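Local atomic coordinates of putative oxidoreductase (PDB entry 3C24), a protein that is a putative oxidoreductase, probably using a dinucleotide cofactor bound to its Rossmann-type domain, though its substrate is not established. Residues P57-G61 against D62-D66; A102-Y106 against A107-P111; Y217-D220 against R221-L225. One frame throughout, in Å; residues are numbered along the deposited sequence.

Contact 1 of 3, residues P57-G61 against D62-D66; sequences PLTDG and DGWID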
loop_
_atom_site.group_PDB
_atom_site.type_symbol
_atom_site.label_atom_id
_atom_site.label_comp_id
_atom_site.label_asym_id
_atom_site.label_seq_id
_atom_site.Cartn_x
_atom_site.Cartn_y
_atom_site.Cartn_z
ATOM N N PRO A 57 -4.280 -6.294 38.215
ATOM C CA PRO A 57 -4.355 -7.436 39.115
ATOM C C PRO A 57 -4.569 -8.738 38.386
ATOM O O PRO A 57 -5.199 -8.771 37.333
ATOM C CB PRO A 57 -5.574 -7.138 39.996
ATOM C CG PRO A 57 -6.201 -5.953 39.494
ATOM C CD PRO A 57 -5.369 -5.323 38.429
ATOM N N LEU A 58 -4.000 -9.802 38.948
ATOM C CA LEU A 58 -4.180 -11.160 38.407
ATOM C C LEU A 58 -5.403 -11.802 39.019
ATOM O O LEU A 58 -5.664 -11.643 40.199
ATOM C CB LEU A 58 -2.974 -12.050 38.639
ATOM C CG LEU A 58 -2.103 -12.062 37.384
ATOM C CD1 LEU A 58 -2.973 -12.584 36.209
ATOM C CD2 LEU A 58 -1.514 -10.692 37.149
ATOM N N THR A 59 -6.189 -12.476 38.191
ATOM C CA THR A 59 -7.410 -13.112 38.687
ATOM C C THR A 59 -7.253 -14.610 38.727
ATOM O O THR A 59 -7.376 -15.268 37.702
ATOM C CB THR A 59 -8.676 -12.723 37.906
ATOM O OG1 THR A 59 -9.144 -11.426 38.330
ATOM C CG2 THR A 59 -9.786 -13.748 38.220
ATOM N N ASP A 60 -7.009 -15.138 39.938
ATOM C CA ASP A 60 -6.795 -16.583 40.156
ATOM C C ASP A 60 -7.969 -17.397 40.612
ATOM O O ASP A 60 -8.971 -16.897 41.085
ATOM C CB ASP A 60 -5.709 -16.805 41.160
ATOM C CG ASP A 60 -4.444 -16.118 40.747
ATOM O OD1 ASP A 60 -4.378 -15.733 39.539
ATOM O OD2 ASP A 60 -3.568 -15.940 41.621
ATOM N N GLY A 61 -7.764 -18.693 40.495
ATOM C CA GLY A 61 -8.828 -19.654 40.781
ATOM C C GLY A 61 -9.831 -19.608 39.647
ATOM O O GLY A 61 -9.531 -19.119 38.536
ATOM N N ASP A 62 -11.041 -20.070 39.946
ATOM C CA ASP A 62 -12.097 -20.198 38.935
ATOM C C ASP A 62 -13.338 -19.453 39.265
ATOM O O ASP A 62 -14.319 -19.538 38.546
ATOM C CB ASP A 62 -12.503 -21.664 38.764
ATOM C CG ASP A 62 -11.382 -22.532 38.211
ATOM O OD1 ASP A 62 -10.473 -22.000 37.535
ATOM O OD2 ASP A 62 -11.418 -23.764 38.450
ATOM N N GLY A 63 -13.322 -18.732 40.367
ATOM C CA GLY A 63 -14.514 -17.989 40.771
ATOM C C GLY A 63 -14.972 -16.974 39.749
ATOM O O GLY A 63 -16.127 -16.555 39.711
ATOM N N TRP A 64 -14.030 -16.570 38.919
ATOM C CA TRP A 64 -14.319 -15.540 37.911
ATOM C C TRP A 64 -15.355 -15.973 36.916
ATOM O O TRP A 64 -16.152 -15.172 36.408
ATOM C CB TRP A 64 -13.064 -15.162 37.159
ATOM C CG TRP A 64 -12.418 -16.262 36.424
ATOM C CD1 TRP A 64 -11.447 -17.072 36.872
ATOM C CD2 TRP A 64 -12.666 -16.635 35.073
ATOM N NE1 TRP A 64 -11.086 -17.953 35.906
ATOM C CE2 TRP A 64 -11.815 -17.700 34.777
ATOM C CE3 TRP A 64 -13.537 -16.173 34.085
ATOM C CZ2 TRP A 64 -11.796 -18.314 33.540
ATOM C CZ3 TRP A 64 -13.518 -16.793 32.853
ATOM C CH2 TRP A 64 -12.659 -17.838 32.589
ATOM N N ILE A 65 -15.324 -17.259 36.638
ATOM C CA ILE A 65 -16.232 -17.831 35.647
ATOM C C ILE A 65 -17.694 -17.449 35.932
ATOM O O ILE A 65 -18.429 -17.073 35.021
ATOM C CB ILE A 65 -16.050 -19.361 35.523
ATOM C CG1 ILE A 65 -14.654 -19.675 34.975
ATOM C CG2 ILE A 65 -17.100 -19.952 34.638
ATOM C CD1 ILE A 65 -14.306 -21.149 34.950
ATOM N N ASP A 66 -18.074 -17.454 37.203
ATOM C CA ASP A 66 -19.457 -17.153 37.628
ATOM C C ASP A 66 -19.768 -15.701 37.675
ATOM O O ASP A 66 -20.902 -15.315 37.916
ATOM C CB ASP A 66 -19.756 -17.660 39.046
ATOM C CG ASP A 66 -20.068 -19.126 39.086
ATOM O OD1 ASP A 66 -19.888 -19.814 38.055
ATOM O OD2 ASP A 66 -20.513 -19.577 40.165
HETATM O O HOH W 1 -11.436 -16.468 40.167
#
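Trp64 turns back over the bend that precedes it and meets Thr59 and Gly61, five and three residues earlier in the chain. Its CB lies 3.7 Å from CG2 of Thr59, the closest approach of the two side chains. CG holds the position between the backbone N and the carbonyl carbon (chi1 60°), which swings the indole back toward Thr59 and Gly61. Farther along the five-membered ring, CD1 comes to 3.3 Å from the carbonyl oxygen of Gly61, which sits at the ring edge, near its plane; CD1 is also 4.0 Å from the Thr59 methyl, which approaches obliquely. Beyond this the indole leaves the bend and packs on Ala15 and Leu17 of strand 13-17 and on Ile41 of strand 37-41, while CG1 of Ile65 lies 3.3 Å above the ring plane, over its centre. Thr59 offers its methyl because CG2 is anti to the backbone N, and its backbone is hydrogen-bonded to that of Ala40. A water spans the turn: it donates to O of Asp60 at 2.7 Å and accepts from N of Trp64 at 2.9 Å, tying the two limbs of the bend together. The acids of the bend point to other partners, Asp60 forming a salt bridge with Arg48 and Asp62 with Arg90. With the indole cut back to an alanine, the Thr59 methyl and the Ile65 side chain are likely to lose their aromatic partner, and a gap would probably open over strands 13-17 and 37-41. Gly61 takes positive phi in the bend, a conformation that favours glycine, and residues 63-65 follow in helical conformation. The whole is a water-bridged connection from helix 45-53 to strand 70-73, folded against strands 37-41 and 13-17, in the parallel part of the mixed sheet of a Rossmann-type domain.

Contact 2 of 3, residues A102-Y106 against A107-P111; sequences AAAPY and AGVMP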
loop_
_atom_site.group_PDB
_atom_site.type_symbol
_atom_site.label_atom_id
_atom_site.label_comp_id
_atom_site.label_asym_id
_atom_site.label_seq_id
_atom_site.Cartn_x
_atom_site.Cartn_y
_atom_site.Cartn_z
ATOM N N ALA A 102 -12.408 -14.642 12.765
ATOM C CA ALA A 102 -13.428 -15.524 12.210
ATOM C C ALA A 102 -12.955 -16.919 11.827
ATOM O O ALA A 102 -13.780 -17.737 11.450
ATOM C CB ALA A 102 -14.090 -14.890 10.942
ATOM N N ALA A 103 -11.640 -17.164 11.849
ATOM C CA ALA A 103 -11.133 -18.447 11.375
ATOM C C ALA A 103 -11.740 -19.684 12.049
ATOM O O ALA A 103 -12.341 -20.523 11.387
ATOM C CB ALA A 103 -9.553 -18.477 11.457
ATOM N N ALA A 104 -11.584 -19.802 13.361
ATOM C CA ALA A 104 -12.133 -20.996 14.062
ATOM C C ALA A 104 -13.652 -21.106 13.917
ATOM O O ALA A 104 -14.184 -22.158 13.604
ATOM C CB ALA A 104 -11.693 -21.022 15.552
ATOM N N PRO A 105 -14.380 -20.010 14.119
ATOM C CA PRO A 105 -15.823 -19.987 13.941
ATOM C C PRO A 105 -16.228 -20.490 12.570
ATOM O O PRO A 105 -17.096 -21.357 12.448
ATOM C CB PRO A 105 -16.116 -18.496 14.083
ATOM C CG PRO A 105 -15.190 -18.128 15.119
ATOM C CD PRO A 105 -13.923 -18.733 14.681
ATOM N N TYR A 106 -15.606 -19.953 11.538
ATOM C CA TYR A 106 -16.010 -20.310 10.149
ATOM C C TYR A 106 -15.548 -21.711 9.789
ATOM O O TYR A 106 -16.160 -22.387 8.953
ATOM C CB TYR A 106 -15.515 -19.267 9.122
ATOM C CG TYR A 106 -16.204 -19.355 7.796
ATOM C CD1 TYR A 106 -17.558 -19.198 7.702
ATOM C CD2 TYR A 106 -15.493 -19.622 6.631
ATOM C CE1 TYR A 106 -18.210 -19.310 6.489
ATOM C CE2 TYR A 106 -16.122 -19.733 5.436
ATOM C CZ TYR A 106 -17.491 -19.571 5.365
ATOM O OH TYR A 106 -18.144 -19.642 4.174
ATOM N N ALA A 107 -14.489 -22.153 10.438
ATOM C CA ALA A 107 -13.970 -23.521 10.214
ATOM C C ALA A 107 -14.920 -24.546 10.758
ATOM O O ALA A 107 -14.873 -25.722 10.394
ATOM C CB ALA A 107 -12.617 -23.717 10.848
ATOM N N GLY A 108 -15.775 -24.082 11.661
ATOM C CA GLY A 108 -16.786 -24.923 12.261
ATOM C C GLY A 108 -16.330 -25.718 13.470
ATOM O O GLY A 108 -16.940 -26.736 13.816
ATOM N N VAL A 109 -15.325 -25.202 14.154
ATOM C CA VAL A 109 -14.723 -25.920 15.297
ATOM C C VAL A 109 -15.159 -25.419 16.649
ATOM O O VAL A 109 -14.753 -25.971 17.665
ATOM C CB VAL A 109 -13.164 -25.948 15.196
ATOM C CG1 VAL A 109 -12.754 -26.568 13.864
ATOM C CG2 VAL A 109 -12.541 -24.582 15.311
HETATM N N MSE A 110 -16.001 -24.393 16.683
HETATM C CA MSE A 110 -16.518 -23.891 17.985
HETATM C C MSE A 110 -17.458 -24.920 18.582
HETATM O O MSE A 110 -18.262 -25.535 17.861
HETATM C CB MSE A 110 -17.223 -22.522 17.874
HETATM C CG MSE A 110 -16.351 -21.411 17.297
HETATM SE SE MSE A 110 -14.686 -21.133 18.296
HETATM C CE MSE A 110 -15.431 -20.426 19.842
ATOM N N PRO A 111 -17.360 -25.154 19.902
ATOM C CA PRO A 111 -18.257 -26.156 20.461
ATOM C C PRO A 111 -19.681 -25.751 20.336
ATOM O O PRO A 111 -19.999 -24.574 20.388
ATOM C CB PRO A 111 -17.885 -26.191 21.947
ATOM C CG PRO A 111 -16.649 -25.456 22.091
ATOM C CD PRO A 111 -16.437 -24.597 20.897
HETATM O O HOH W 2 -17.615 -22.972 14.705
#
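Ala107 N donates to O of Ala103 at 2.9 Å, the shortest direct backbone bond between residues 102-106 and 107-111 and a regular helical one. The next carbonyl, O of Ala104, receives N of Val109 at 3.3 Å along a nearly straight N-H path (172°), and also a weak bond from Gly108 N. Gly108 N has a second acceptor in O of Pro105, at 3.1 Å, which it meets from well above the carbonyl plane. That same Pro105 oxygen takes a water proton, and the water in turn accepts from N of Met110, so the chain leaving the helix stays tied to its last turn. This is a Schellman motif closing the short helix 103-107: Gly108 takes positive phi, where a CB would be jammed against the carbonyl oxygen of Ala107, and the chain then heads for strand 117-123 of the central sheet. The bonds hold Val109 and Met110, a selenomethionine, back over the helix. CG2 of Val109 lies 3.7 Å from CB of Ala104, and the selenium of Met110 reaches the same methyl at 4.1 Å. Met110 gets there by folding: CG is anti to its carbonyl carbon, and further bends at chi2 and chi3 (-57° and -69°) turn the selenium back toward the helix. Its CG meanwhile settles 3.7 Å from CA of Pro105, the two side chains lying side by side and pointing the same way. Ile80 of helix 77-87 packs on both Ala104 and Met110, and strand 117-123 adds Ile120 against Pro105 and Tyr118 against Met110. Tyr106 swings to another side, packing on helix 273-284 and giving its hydroxyl to a hydrogen bond with Glu185.

Contact 3 of 3, residues Y217-D220 against R221-L225; sequences YGID and RQAAL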
loop_
_atom_site.group_PDB
_atom_site.type_symbol
_atom_site.label_atom_id
_atom_site.label_comp_id
_atom_site.label_asym_id
_atom_site.label_seq_id
_atom_site.Cartn_x
_atom_site.Cartn_y
_atom_site.Cartn_z
ATOM N N TYR A 217 18.737 -8.548 -11.647
ATOM C CA TYR A 217 19.040 -7.506 -12.614
ATOM C C TYR A 217 20.043 -6.445 -12.182
ATOM O O TYR A 217 20.235 -5.448 -12.867
ATOM C CB TYR A 217 17.762 -6.865 -13.101
ATOM C CG TYR A 217 16.854 -7.909 -13.698
ATOM C CD1 TYR A 217 17.259 -8.604 -14.806
ATOM C CD2 TYR A 217 15.636 -8.208 -13.149
ATOM C CE1 TYR A 217 16.474 -9.548 -15.383
ATOM C CE2 TYR A 217 14.829 -9.193 -13.712
ATOM C CZ TYR A 217 15.256 -9.863 -14.807
ATOM O OH TYR A 217 14.481 -10.856 -15.373
ATOM N N GLY A 218 20.631 -6.691 -11.031
ATOM C CA GLY A 218 21.726 -5.862 -10.511
ATOM C C GLY A 218 21.357 -4.502 -9.989
ATOM O O GLY A 218 22.235 -3.660 -9.863
ATOM N N ILE A 219 20.071 -4.266 -9.748
ATOM C CA ILE A 219 19.635 -2.964 -9.282
ATOM C C ILE A 219 19.881 -2.860 -7.789
ATOM O O ILE A 219 19.537 -3.748 -7.025
ATOM C CB ILE A 219 18.145 -2.709 -9.588
ATOM C CG1 ILE A 219 17.915 -2.813 -11.107
ATOM C CG2 ILE A 219 17.716 -1.356 -9.044
ATOM C CD1 ILE A 219 16.461 -2.920 -11.569
ATOM N N ASP A 220 20.536 -1.784 -7.409
ATOM C CA ASP A 220 20.742 -1.491 -5.984
ATOM C C ASP A 220 19.425 -1.698 -5.271
ATOM O O ASP A 220 18.409 -1.136 -5.647
ATOM C CB ASP A 220 21.178 -0.043 -5.758
ATOM C CG ASP A 220 21.534 0.251 -4.308
ATOM O OD1 ASP A 220 22.091 -0.643 -3.612
ATOM O OD2 ASP A 220 21.308 1.400 -3.881
ATOM N N ARG A 221 19.441 -2.458 -4.181
ATOM C CA ARG A 221 18.136 -2.740 -3.519
ATOM C C ARG A 221 17.447 -1.489 -3.005
ATOM O O ARG A 221 16.246 -1.433 -3.106
ATOM C CB ARG A 221 18.187 -3.865 -2.435
ATOM C CG ARG A 221 16.764 -4.438 -2.050
ATOM C CD ARG A 221 16.795 -5.567 -0.988
ATOM N NE ARG A 221 15.478 -6.230 -0.849
ATOM C CZ ARG A 221 14.543 -5.887 0.008
ATOM N NH1 ARG A 221 14.754 -4.886 0.852
ATOM N NH2 ARG A 221 13.400 -6.557 0.022
ATOM N N GLN A 222 18.177 -0.511 -2.514
ATOM C CA GLN A 222 17.546 0.712 -2.022
ATOM C C GLN A 222 16.852 1.456 -3.160
ATOM O O GLN A 222 15.851 2.105 -2.954
ATOM C CB GLN A 222 18.549 1.654 -1.359
ATOM C CG GLN A 222 17.855 2.776 -0.582
ATOM C CD GLN A 222 16.955 2.239 0.560
ATOM O OE1 GLN A 222 17.429 1.515 1.450
ATOM N NE2 GLN A 222 15.673 2.639 0.572
ATOM N N ALA A 223 17.429 1.373 -4.335
ATOM C CA ALA A 223 16.817 2.002 -5.528
ATOM C C ALA A 223 15.513 1.336 -5.820
ATOM O O ALA A 223 14.488 1.997 -6.060
ATOM C CB ALA A 223 17.748 1.924 -6.780
ATOM N N ALA A 224 15.523 -0.003 -5.851
ATOM C CA ALA A 224 14.283 -0.746 -6.173
ATOM C C ALA A 224 13.239 -0.533 -5.114
ATOM O O ALA A 224 12.039 -0.433 -5.407
ATOM C CB ALA A 224 14.562 -2.224 -6.350
ATOM N N LEU A 225 13.686 -0.508 -3.869
ATOM C CA LEU A 225 12.774 -0.284 -2.716
ATOM C C LEU A 225 12.140 1.089 -2.783
ATOM O O LEU A 225 10.944 1.225 -2.627
ATOM C CB LEU A 225 13.470 -0.451 -1.358
ATOM C CG LEU A 225 13.723 -1.824 -0.749
ATOM C CD1 LEU A 225 14.745 -1.693 0.384
ATOM C CD2 LEU A 225 12.409 -2.501 -0.241
HETATM O O HOH W 3 21.118 -0.774 -1.297
#
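The carbonyl oxygen of Asp220 is gripped by two amides of the first turn of helix 221-239. N of Ala224 meets it at 3.1 Å, nearly in line with the C=O bond, and N of Ala223 adds a weak bond at 3.0 Å. Asp220 stands at the N-cap position, yet its carboxylate makes no direct capping bond. With CG anti to the backbone N (chi1 -174°), the carboxylate instead crosses the Gln222 side chain obliquely, carboxylate and amide planes 73° apart: OD1 takes a proton from a water at 2.5 Å, and that water accepts from N of Gln222 at 3.2 Å, while OD2 rests 3.7 Å from CB of Gln222. The Gln222 amide turns off to Asp226. Apart from these polar groups, CG2 of Ile219 packs 4.0 Å from CB of Ala223 and 4.2 Å from CB of Ala224. Cys213 of helix 184-217 touches both Ile219 and Ala224, and in the conformer given Arg221 reaches back to that helix in a salt bridge with Asp211. On the second subunit, Gln186 packs on Ile219 and His180 on Ala223. A negative carboxylate beside the amides at a helix start would probably be favoured by the helix dipole, here with a water standing in for the direct cap.

The three contacts come in series along the chain, each a local bend or helix end, and none touches another. Contact 1 joins helix 45-53 to strand 70-73, and contact 2 leads from helix 103-107 to strand 117-123; both thus serve the same mixed sheet, with centres about 26 Å apart. Contact 3 lies beyond it, at the turn between the long helices 184-217 and 221-239, about 43 Å from contact 2 and 55 Å from contact 1, centre to centre. Contact 2 also touches helix 184-217, whose far end leads into contact 3. Helix 184-217 thus links what is probably a nucleotide-binding domain to a helical part that meets the second subunit.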